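Local coordinates for protein gamma-hexachlorocyclohexane dehydrochlorinase (Novosphingobium barchaimii LL02, PDB 5KVB) that probably catalyses two successive 1,2-anti dehydrochlorinations that turn the pollutant lindane (gamma-hexachlorocyclohexane) into a tetrachlorocyclohexadiene by way of pentachlorocyclohexene, at residues I29-R34 with H76-Y81. Numbering follows the deposited sequence. Where two conformers were deposited one is given.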
loop_
_atom_site.group_PDB
_atom_site.type_symbol
_atom_site.label_atom_id
_atom_site.label_comp_id
_atom_site.label_asym_id
_atom_site.label_seq_id
_atom_site.Cartn_x
_atom_site.Cartn_y
_atom_site.Cartn_z
ATOM N N ILE A 29 3.109 5.636 -10.901
ATOM C CA ILE A 29 4.461 5.327 -11.377
ATOM C C ILE A 29 4.879 6.279 -12.512
ATOM O O ILE A 29 6.004 6.785 -12.535
ATOM C CB ILE A 29 4.550 3.849 -11.850
ATOM C CG1 ILE A 29 4.355 2.884 -10.670
ATOM C CG2 ILE A 29 5.896 3.549 -12.514
ATOM C CD1 ILE A 29 3.967 1.471 -11.096
ATOM N N GLY A 30 3.958 6.566 -13.424
ATOM C CA GLY A 30 4.259 7.455 -14.541
ATOM C C GLY A 30 4.603 8.857 -14.074
ATOM O O GLY A 30 5.559 9.461 -14.562
ATOM N N VAL A 31 3.864 9.374 -13.098
ATOM C CA VAL A 31 4.150 10.717 -12.582
ATOM C C VAL A 31 5.460 10.747 -11.764
ATOM O O VAL A 31 6.240 11.707 -11.847
ATOM C CB VAL A 31 2.965 11.245 -11.735
ATOM C CG1 VAL A 31 3.344 12.512 -10.981
ATOM C CG2 VAL A 31 1.756 11.507 -12.618
ATOM N N ASP A 32 5.720 9.692 -10.996
ATOM C CA ASP A 32 6.904 9.643 -10.133
ATOM C C ASP A 32 8.209 9.407 -10.887
ATOM O O ASP A 32 9.235 10.024 -10.579
ATOM C CB ASP A 32 6.763 8.542 -9.079
ATOM C CG ASP A 32 5.753 8.878 -8.000
ATOM O OD1 ASP A 32 5.405 10.072 -7.849
ATOM O OD2 ASP A 32 5.323 7.948 -7.280
ATOM N N LYS A 33 8.169 8.484 -11.840
ATOM C CA LYS A 33 9.355 8.088 -12.600
ATOM C C LYS A 33 9.512 8.976 -13.833
ATOM O O LYS A 33 10.483 8.841 -14.583
ATOM C CB LYS A 33 9.271 6.601 -13.012
ATOM C CG LYS A 33 9.672 5.577 -11.932
ATOM C CD LYS A 33 8.879 5.712 -10.640
ATOM C CE LYS A 33 9.169 4.554 -9.689
ATOM N NZ LYS A 33 8.620 4.851 -8.331
ATOM N N ARG A 34 8.547 9.876 -14.033
ATOM C CA ARG A 34 8.508 10.765 -15.200
ATOM C C ARG A 34 8.625 9.940 -16.492
ATOM O O ARG A 34 9.452 10.224 -17.367
ATOM C CB ARG A 34 9.603 11.848 -15.077
ATOM C CG ARG A 34 9.505 12.608 -13.757
ATOM C CD ARG A 34 10.293 13.914 -13.728
ATOM N NE ARG A 34 10.023 14.628 -12.481
ATOM C CZ ARG A 34 10.544 15.805 -12.148
ATOM N NH1 ARG A 34 11.379 16.424 -12.971
ATOM N NH2 ARG A 34 10.222 16.364 -10.991
ATOM N N HIS A 76 11.958 18.848 -7.129
ATOM C CA HIS A 76 13.179 18.137 -7.494
ATOM C C HIS A 76 12.849 16.672 -7.761
ATOM O O HIS A 76 13.340 16.077 -8.725
ATOM C CB HIS A 76 14.245 18.237 -6.392
ATOM C CG HIS A 76 14.804 19.616 -6.201
ATOM N ND1 HIS A 76 15.477 20.294 -7.194
ATOM C CD2 HIS A 76 14.815 20.427 -5.117
ATOM C CE1 HIS A 76 15.863 21.473 -6.735
ATOM N NE2 HIS A 76 15.476 21.578 -5.478
ATOM N N ASP A 77 12.017 16.103 -6.891
ATOM C CA ASP A 77 11.573 14.722 -7.025
ATOM C C ASP A 77 10.510 14.452 -5.969
ATOM O O ASP A 77 10.391 15.202 -5.002
ATOM C CB ASP A 77 12.740 13.751 -6.851
ATOM C CG ASP A 77 13.220 13.687 -5.425
ATOM O OD1 ASP A 77 14.031 14.547 -5.025
ATOM O OD2 ASP A 77 12.759 12.788 -4.689
ATOM N N PHE A 78 9.731 13.388 -6.173
ATOM C CA PHE A 78 8.771 12.930 -5.176
ATOM C C PHE A 78 8.418 11.467 -5.397
ATOM O O PHE A 78 8.778 10.885 -6.419
ATOM C CB PHE A 78 7.503 13.793 -5.189
ATOM C CG PHE A 78 6.935 14.054 -6.565
ATOM C CD1 PHE A 78 6.425 13.026 -7.341
ATOM C CD2 PHE A 78 6.895 15.340 -7.072
ATOM C CE1 PHE A 78 5.894 13.277 -8.594
ATOM C CE2 PHE A 78 6.369 15.598 -8.321
ATOM C CZ PHE A 78 5.871 14.564 -9.085
ATOM N N ILE A 79 7.713 10.895 -4.430
ATOM C CA ILE A 79 7.258 9.511 -4.514
ATOM C C ILE A 79 5.837 9.457 -3.965
ATOM O O ILE A 79 5.531 10.067 -2.943
ATOM C CB ILE A 79 8.217 8.552 -3.738
ATOM C CG1 ILE A 79 7.744 7.100 -3.801
ATOM C CG2 ILE A 79 8.388 8.975 -2.279
ATOM C CD1 ILE A 79 7.673 6.495 -5.210
ATOM N N HIS A 80 4.957 8.749 -4.679
ATOM C CA HIS A 80 3.561 8.569 -4.267
ATOM C C HIS A 80 3.294 7.116 -3.938
ATOM O O HIS A 80 3.397 6.256 -4.816
ATOM C CB HIS A 80 2.583 8.990 -5.373
ATOM C CG HIS A 80 2.539 10.462 -5.640
ATOM N ND1 HIS A 80 3.539 11.128 -6.316
ATOM C CD2 HIS A 80 1.587 11.387 -5.365
ATOM C CE1 HIS A 80 3.218 12.408 -6.419
ATOM N NE2 HIS A 80 2.035 12.589 -5.856
ATOM N N TYR A 81 2.927 6.859 -2.693
ATOM C CA TYR A 81 2.559 5.521 -2.238
ATOM C C TYR A 81 1.034 5.368 -2.230
ATOM O O TYR A 81 0.347 5.997 -1.422
ATOM C CB TYR A 81 3.129 5.254 -0.837
ATOM C CG TYR A 81 4.646 5.347 -0.739
ATOM C CD1 TYR A 81 5.454 4.322 -1.216
ATOM C CD2 TYR A 81 5.260 6.452 -0.154
ATOM C CE1 TYR A 81 6.846 4.393 -1.130
ATOM C CE2 TYR A 81 6.642 6.536 -0.068
ATOM C CZ TYR A 81 7.428 5.504 -0.549
ATOM O OH TYR A 81 8.804 5.564 -0.463
HETATM O O HOH W 1 10.775 9.400 -7.575
HETATM O O HOH W 2 10.221 12.300 -9.007
#
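Asp32, in the last turn of helix 10-33, lays its carboxylate against His80 and grips it at two points. Its OD1 takes the hydrogen bond from His80 ND1, 2.6 Å long, through the syn lone pair. Carboxylate and imidazole are nearly coplanar, 22° apart. OD2 takes the backbone amide, His80 N, at 2.7 Å, again on the syn side but out of the carboxylate plane. Two donors from one residue thus fix the rotation of the carboxylate. His80 chi1 of -69° sets CG beside its own backbone N, which brings ring and amide within the span of a single carboxylate. Asp32 and His80 are both probably active-site residues, as in a close relative, with His80 the likely proton acceptor; they sit where the N-terminal helix meets strand 75-89, outermost in the curved sheet of this chain, in this SnoaL-like, NTF2-type fold. In the conformer described here, one of two modelled and so less certain in its placing, Phe78 turns its ring edge to the same oxygen, CD1 lying 3.2 Å from Asp32 OD1, with ring and carboxylate planes steeply inclined. The CE1 corner of that ring also meets Val31 CG1 at 3.6 Å, a branch anti to the backbone N. Beyond OD2, Ile79 CD1 packs 3.5 Å away and also touches Lys33 NZ, whose salt bridge goes to Asp100 of the second subunit. Water 2 lies between Asp32 O and Phe78 N, accepting from the latter, and so links helix 10-33 to strand 75-89, while Arg34 NH2 lies near His76 O and hydrogen-bonds to Trp75 O.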